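Local structure of DBF2 kinase activator protein MOB1 (Saccharomyces cerevisiae, 2HJN) at residues Leu139-Phe153 with Phe165-Leu177. The protein activates the DBF2 protein kinase by binding it as a subunit, allowing its phosphorylation by CDC15 in the mitotic exit network of late anaphase. Residues are numbered along the deposited sequence; the frame is centred on the assembly and turned at random.
Sequences LMRWCQDQFDDESLF and FIQRVIQPILRRL. With SO4 (sulfate ion), chain C.
I173 is the knob at the middle of this antiparallel helix pair: it fits among W142, C143, Q146 and F147 of helix 139-147, whose axis passes 10.9 Å from that of helix 165-177. Its CG1 lies against W142 CZ3 (3.8 Å), its CG2 faces C143 SG, and CD1 reaches the edge of the F153 ring. This buried side is packed tightly. L177 CD2 touches L139 CD2 and C143 SG and lies 3.7 Å from M140 SE (selenomethionine). Past the end of helix 139-147, F165 turns its edge onto one face of F153 in a T-shaped pair (centroids 5.3 Å apart, planes at 75°), while F147 CD2 lies over the rim of the other face; V169 CG1 presses on F153 CE1 at 3.5 Å. L152 O is buried here without a polar partner. I173 and L177 also touch helix 75-97, so the apolar seam continues into the helical core of this MOB1/phocein fold. The flank toward solvent is looser: W142, Q146 and R176 are only partly buried there. W142, with CG anti to the backbone N (chi1 176°), turns its indole to the R176 guanidinium, which stacks over the six-membered ring in a cation-pi contact (CZ 4.3 Å from its centroid, planes 25° apart), NH1 offset toward the rim. Q146 NE2 lies over the rim of the indole's other face and donates to W142 O (3.0 Å). Beyond R176 a sulfate, probably from the crystallisation liquor, is held by R175 NH2, by R179 and weakly by R176 NE. A leucine in place of R176 would probably leave that indole face without its cation and the sulfate with one donor fewer. With no hydrogen bond crossing between the segments, cohesion rests on apolar packing, aromatic contacts and this cation-pi stack; the arginines round the sulfate are consistent with an outer edge that can take up an anion.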
loop_
_atom_site.group_PDB
_atom_site.type_symbol
_atom_site.label_atom_id
_atom_site.label_comp_id
_atom_site.label_asym_id
_atom_site.label_seq_id
_atom_site.Cartn_x
_atom_site.Cartn_y
_atom_site.Cartn_z
ATOM N N LEU A 139 -9.902 -0.895 16.573
ATOM C CA LEU A 139 -9.713 -2.322 16.398
ATOM C C LEU A 139 -8.262 -2.662 16.170
ATOM O O LEU A 139 -7.762 -3.591 16.808
ATOM C CB LEU A 139 -10.536 -2.916 15.237
ATOM C CG LEU A 139 -10.445 -4.384 14.796
ATOM C CD1 LEU A 139 -11.671 -4.759 13.948
ATOM C CD2 LEU A 139 -9.302 -4.677 13.891
HETATM N N MSE A 140 -7.613 -1.978 15.228
HETATM C CA MSE A 140 -6.198 -2.281 14.884
HETATM C C MSE A 140 -5.273 -1.984 16.055
HETATM O O MSE A 140 -4.382 -2.772 16.329
HETATM C CB MSE A 140 -5.743 -1.485 13.670
HETATM C CG MSE A 140 -6.528 -1.827 12.401
HETATM SE SE MSE A 140 -6.330 -3.715 11.754
HETATM C CE MSE A 140 -4.820 -3.296 10.596
ATOM N N ARG A 141 -5.462 -0.852 16.741
ATOM C CA ARG A 141 -4.676 -0.543 17.965
ATOM C C ARG A 141 -4.933 -1.593 19.067
ATOM O O ARG A 141 -4.037 -1.922 19.808
ATOM C CB ARG A 141 -4.979 0.868 18.541
ATOM C CG ARG A 141 -4.439 2.117 17.738
ATOM C CD ARG A 141 -2.972 2.056 17.213
ATOM N NE ARG A 141 -2.756 1.178 16.040
ATOM C CZ ARG A 141 -3.089 1.437 14.785
ATOM N NH1 ARG A 141 -3.719 2.549 14.431
ATOM N NH2 ARG A 141 -2.806 0.544 13.854
ATOM N N TRP A 142 -6.163 -2.088 19.169
ATOM C CA TRP A 142 -6.469 -3.206 20.110
ATOM C C TRP A 142 -5.689 -4.502 19.732
ATOM O O TRP A 142 -5.152 -5.220 20.619
ATOM C CB TRP A 142 -7.992 -3.466 20.221
ATOM C CG TRP A 142 -8.319 -4.663 21.094
ATOM C CD1 TRP A 142 -8.491 -4.690 22.450
ATOM C CD2 TRP A 142 -8.482 -5.992 20.635
ATOM N NE1 TRP A 142 -8.790 -5.979 22.868
ATOM C CE2 TRP A 142 -8.771 -6.803 21.768
ATOM C CE3 TRP A 142 -8.464 -6.581 19.360
ATOM C CZ2 TRP A 142 -8.976 -8.177 21.666
ATOM C CZ3 TRP A 142 -8.639 -7.981 19.271
ATOM C CH2 TRP A 142 -8.928 -8.747 20.409
ATOM N N CYS A 143 -5.615 -4.806 18.430
ATOM C CA CYS A 143 -4.835 -5.980 17.999
ATOM C C CYS A 143 -3.355 -5.869 18.400
ATOM O O CYS A 143 -2.772 -6.849 18.877
ATOM C CB CYS A 143 -4.967 -6.228 16.481
ATOM S SG CYS A 143 -6.597 -6.764 15.971
ATOM N N GLN A 144 -2.751 -4.704 18.150
ATOM C CA GLN A 144 -1.362 -4.441 18.540
ATOM C C GLN A 144 -1.142 -4.578 20.046
ATOM O O GLN A 144 -0.123 -5.116 20.467
ATOM C CB GLN A 144 -0.869 -3.055 18.053
ATOM C CG GLN A 144 -0.811 -2.939 16.534
ATOM C CD GLN A 144 -0.128 -1.691 16.090
ATOM O OE1 GLN A 144 -0.692 -0.595 16.223
ATOM N NE2 GLN A 144 1.124 -1.828 15.588
ATOM N N ASP A 145 -2.079 -4.077 20.852
ATOM C CA ASP A 145 -2.025 -4.293 22.285
ATOM C C ASP A 145 -2.056 -5.774 22.661
ATOM O O ASP A 145 -1.384 -6.163 23.614
ATOM C CB ASP A 145 -3.106 -3.499 23.053
ATOM C CG ASP A 145 -2.914 -1.975 22.961
ATOM O OD1 ASP A 145 -1.776 -1.483 22.714
ATOM O OD2 ASP A 145 -3.923 -1.265 23.144
ATOM N N GLN A 146 -2.791 -6.625 21.928
ATOM C CA GLN A 146 -2.714 -8.074 22.233
ATOM C C GLN A 146 -1.354 -8.624 21.800
ATOM O O GLN A 146 -0.726 -9.358 22.566
ATOM C CB GLN A 146 -3.851 -8.879 21.569
ATOM C CG GLN A 146 -5.267 -8.301 21.749
ATOM C CD GLN A 146 -5.584 -7.755 23.187
ATOM O OE1 GLN A 146 -5.817 -8.550 24.111
ATOM N NE2 GLN A 146 -5.660 -6.392 23.346
ATOM N N PHE A 147 -0.878 -8.258 20.592
ATOM C CA PHE A 147 0.438 -8.779 20.112
ATOM C C PHE A 147 1.554 -8.385 21.092
ATOM O O PHE A 147 2.551 -9.105 21.271
ATOM C CB PHE A 147 0.788 -8.266 18.689
ATOM C CG PHE A 147 -0.198 -8.653 17.609
ATOM C CD1 PHE A 147 -0.574 -7.721 16.625
ATOM C CD2 PHE A 147 -0.787 -9.928 17.579
ATOM C CE1 PHE A 147 -1.495 -8.054 15.623
ATOM C CE2 PHE A 147 -1.726 -10.270 16.576
ATOM C CZ PHE A 147 -2.072 -9.301 15.573
ATOM N N ASP A 148 1.391 -7.230 21.731
ATOM C CA ASP A 148 2.478 -6.662 22.572
ATOM C C ASP A 148 2.383 -7.144 24.047
ATOM O O ASP A 148 3.220 -6.789 24.902
ATOM C CB ASP A 148 2.438 -5.132 22.510
ATOM C CG ASP A 148 3.051 -4.567 21.236
ATOM O OD1 ASP A 148 3.709 -5.299 20.456
ATOM O OD2 ASP A 148 2.890 -3.358 21.019
ATOM N N ASP A 149 1.372 -7.953 24.332
ATOM C CA ASP A 149 1.110 -8.440 25.709
ATOM C C ASP A 149 1.805 -9.780 25.886
ATOM O O ASP A 149 1.379 -10.771 25.320
ATOM C CB ASP A 149 -0.401 -8.528 25.946
ATOM C CG ASP A 149 -0.778 -9.028 27.341
ATOM O OD1 ASP A 149 0.111 -9.536 28.084
ATOM O OD2 ASP A 149 -2.002 -8.976 27.646
ATOM N N GLU A 150 2.921 -9.771 26.623
ATOM C CA GLU A 150 3.770 -10.959 26.868
ATOM C C GLU A 150 3.059 -12.214 27.438
ATOM O O GLU A 150 3.480 -13.361 27.187
ATOM C CB GLU A 150 4.962 -10.546 27.765
ATOM C CG GLU A 150 5.960 -11.638 28.041
ATOM C CD GLU A 150 6.847 -11.933 26.861
ATOM O OE1 GLU A 150 7.196 -13.120 26.650
ATOM O OE2 GLU A 150 7.212 -10.984 26.153
ATOM N N SER A 151 1.964 -11.997 28.155
ATOM C CA SER A 151 1.162 -13.107 28.695
ATOM C C SER A 151 0.255 -13.779 27.642
ATOM O O SER A 151 -0.397 -14.803 27.929
ATOM C CB SER A 151 0.290 -12.612 29.868
ATOM O OG SER A 151 -0.890 -11.930 29.413
ATOM N N LEU A 152 0.169 -13.174 26.445
ATOM C CA LEU A 152 -0.675 -13.714 25.394
ATOM C C LEU A 152 0.216 -14.217 24.281
ATOM O O LEU A 152 0.126 -15.377 23.889
ATOM C CB LEU A 152 -1.695 -12.667 24.902
ATOM C CG LEU A 152 -2.768 -12.175 25.896
ATOM C CD1 LEU A 152 -3.653 -11.105 25.258
ATOM C CD2 LEU A 152 -3.658 -13.304 26.550
ATOM N N PHE A 153 1.109 -13.331 23.826
ATOM C CA PHE A 153 2.029 -13.574 22.762
ATOM C C PHE A 153 3.450 -13.497 23.345
ATOM O O PHE A 153 4.018 -12.406 23.449
ATOM C CB PHE A 153 1.817 -12.517 21.657
ATOM C CG PHE A 153 0.601 -12.778 20.766
ATOM C CD1 PHE A 153 -0.670 -12.366 21.143
ATOM C CD2 PHE A 153 0.759 -13.383 19.527
ATOM C CE1 PHE A 153 -1.811 -12.590 20.298
ATOM C CE2 PHE A 153 -0.348 -13.606 18.689
ATOM C CZ PHE A 153 -1.646 -13.218 19.103
ATOM N N PHE A 165 -5.346 -20.459 24.184
ATOM C CA PHE A 165 -4.784 -19.483 23.233
ATOM C C PHE A 165 -5.583 -19.393 21.938
ATOM O O PHE A 165 -5.996 -18.321 21.570
ATOM C CB PHE A 165 -3.315 -19.776 22.943
ATOM C CG PHE A 165 -2.656 -18.797 21.966
ATOM C CD1 PHE A 165 -2.400 -17.457 22.335
ATOM C CD2 PHE A 165 -2.254 -19.234 20.713
ATOM C CE1 PHE A 165 -1.784 -16.571 21.450
ATOM C CE2 PHE A 165 -1.626 -18.351 19.816
ATOM C CZ PHE A 165 -1.389 -17.036 20.181
ATOM N N ILE A 166 -5.806 -20.515 21.250
ATOM C CA ILE A 166 -6.469 -20.460 19.937
ATOM C C ILE A 166 -7.904 -19.930 20.037
ATOM O O ILE A 166 -8.335 -19.106 19.245
ATOM C CB ILE A 166 -6.441 -21.804 19.249
ATOM C CG1 ILE A 166 -5.019 -22.129 18.875
ATOM C CG2 ILE A 166 -7.207 -21.750 17.954
ATOM C CD1 ILE A 166 -4.787 -23.595 18.643
ATOM N N GLN A 167 -8.629 -20.370 21.056
ATOM C CA GLN A 167 -10.048 -20.031 21.181
ATOM C C GLN A 167 -10.272 -18.667 21.773
ATOM O O GLN A 167 -11.207 -17.956 21.376
ATOM C CB GLN A 167 -10.757 -21.069 22.077
ATOM C CG GLN A 167 -10.609 -22.542 21.582
ATOM C CD GLN A 167 -9.194 -23.100 21.703
ATOM O OE1 GLN A 167 -8.467 -22.851 22.690
ATOM N NE2 GLN A 167 -8.791 -23.870 20.692
ATOM N N ARG A 168 -9.440 -18.308 22.746
ATOM C CA ARG A 168 -9.630 -17.088 23.525
ATOM C C ARG A 168 -8.867 -15.879 22.974
ATOM O O ARG A 168 -9.199 -14.740 23.299
ATOM C CB ARG A 168 -9.196 -17.321 24.947
ATOM N N VAL A 169 -7.807 -16.120 22.207
ATOM C CA VAL A 169 -7.011 -14.993 21.675
ATOM C C VAL A 169 -7.069 -14.924 20.153
ATOM O O VAL A 169 -7.474 -13.889 19.583
ATOM C CB VAL A 169 -5.535 -15.063 22.110
ATOM C CG1 VAL A 169 -4.806 -13.736 21.758
ATOM C CG2 VAL A 169 -5.395 -15.319 23.637
ATOM N N ILE A 170 -6.678 -16.023 19.501
ATOM C CA ILE A 170 -6.618 -16.077 18.022
ATOM C C ILE A 170 -8.000 -15.863 17.355
ATOM O O ILE A 170 -8.170 -14.971 16.475
ATOM C CB ILE A 170 -5.889 -17.371 17.514
ATOM C CG1 ILE A 170 -4.380 -17.395 17.891
ATOM C CG2 ILE A 170 -6.076 -17.550 15.998
ATOM C CD1 ILE A 170 -3.457 -16.351 17.080
ATOM N N GLN A 171 -9.009 -16.611 17.784
ATOM C CA GLN A 171 -10.343 -16.528 17.138
ATOM C C GLN A 171 -11.060 -15.193 17.161
ATOM O O GLN A 171 -11.614 -14.771 16.130
ATOM C CB GLN A 171 -11.283 -17.669 17.584
ATOM C CG GLN A 171 -11.107 -18.879 16.719
ATOM C CD GLN A 171 -11.905 -20.066 17.191
ATOM O OE1 GLN A 171 -12.982 -20.335 16.654
ATOM N NE2 GLN A 171 -11.398 -20.783 18.209
ATOM N N PRO A 172 -11.069 -14.513 18.333
ATOM C CA PRO A 172 -11.594 -13.141 18.418
ATOM C C PRO A 172 -10.835 -12.156 17.487
ATOM O O PRO A 172 -11.478 -11.364 16.788
ATOM C CB PRO A 172 -11.409 -12.800 19.895
ATOM C CG PRO A 172 -11.449 -14.261 20.624
ATOM C CD PRO A 172 -10.665 -15.058 19.659
ATOM N N ILE A 173 -9.506 -12.254 17.437
ATOM C CA ILE A 173 -8.714 -11.414 16.548
ATOM C C ILE A 173 -9.060 -11.632 15.059
ATOM O O ILE A 173 -9.259 -10.658 14.332
ATOM C CB ILE A 173 -7.158 -11.598 16.758
ATOM C CG1 ILE A 173 -6.703 -11.053 18.129
ATOM C CG2 ILE A 173 -6.380 -10.802 15.683
ATOM C CD1 ILE A 173 -5.227 -11.570 18.511
ATOM N N LEU A 174 -9.101 -12.889 14.605
ATOM C CA LEU A 174 -9.523 -13.223 13.223
ATOM C C LEU A 174 -10.945 -12.758 12.905
ATOM O O LEU A 174 -11.170 -12.150 11.845
ATOM C CB LEU A 174 -9.337 -14.733 12.917
ATOM C CG LEU A 174 -7.958 -15.241 12.474
ATOM C CD1 LEU A 174 -6.768 -14.368 12.802
ATOM C CD2 LEU A 174 -7.660 -16.693 12.804
ATOM N N ARG A 175 -11.900 -12.975 13.838
ATOM C CA ARG A 175 -13.285 -12.516 13.634
ATOM C C ARG A 175 -13.356 -10.984 13.403
ATOM O O ARG A 175 -14.060 -10.474 12.504
ATOM C CB ARG A 175 -14.175 -12.893 14.839
ATOM C CG ARG A 175 -14.715 -14.284 14.868
ATOM C CD ARG A 175 -15.856 -14.421 15.963
ATOM N NE ARG A 175 -15.589 -13.816 17.291
ATOM C CZ ARG A 175 -15.108 -14.476 18.353
ATOM N NH1 ARG A 175 -14.774 -15.767 18.276
ATOM N NH2 ARG A 175 -14.939 -13.846 19.497
ATOM N N ARG A 176 -12.628 -10.235 14.223
ATOM C CA ARG A 176 -12.549 -8.765 14.043
ATOM C C ARG A 176 -11.817 -8.282 12.762
ATOM O O ARG A 176 -12.312 -7.383 12.047
ATOM C CB ARG A 176 -11.981 -8.155 15.316
ATOM C CG ARG A 176 -12.901 -8.493 16.524
ATOM C CD ARG A 176 -12.364 -7.955 17.847
ATOM N NE ARG A 176 -13.036 -8.544 18.994
ATOM C CZ ARG A 176 -12.956 -8.066 20.237
ATOM N NH1 ARG A 176 -12.236 -6.963 20.507
ATOM N NH2 ARG A 176 -13.582 -8.706 21.223
ATOM N N LEU A 177 -10.654 -8.863 12.448
ATOM C CA LEU A 177 -9.936 -8.465 11.237
ATOM C C LEU A 177 -10.786 -8.691 9.980
ATOM O O LEU A 177 -10.740 -7.882 9.043
ATOM C CB LEU A 177 -8.592 -9.211 11.151
ATOM C CG LEU A 177 -7.521 -8.823 12.192
ATOM C CD1 LEU A 177 -6.218 -9.656 12.023
ATOM C CD2 LEU A 177 -7.203 -7.317 12.210
HETATM S S SO4 C . -16.495 -10.449 18.957
HETATM O O1 SO4 C . -15.394 -11.411 19.074
HETATM O O2 SO4 C . -17.466 -11.040 18.019
HETATM O O3 SO4 C . -17.054 -10.080 20.247
HETATM O O4 SO4 C . -16.102 -9.159 18.419
#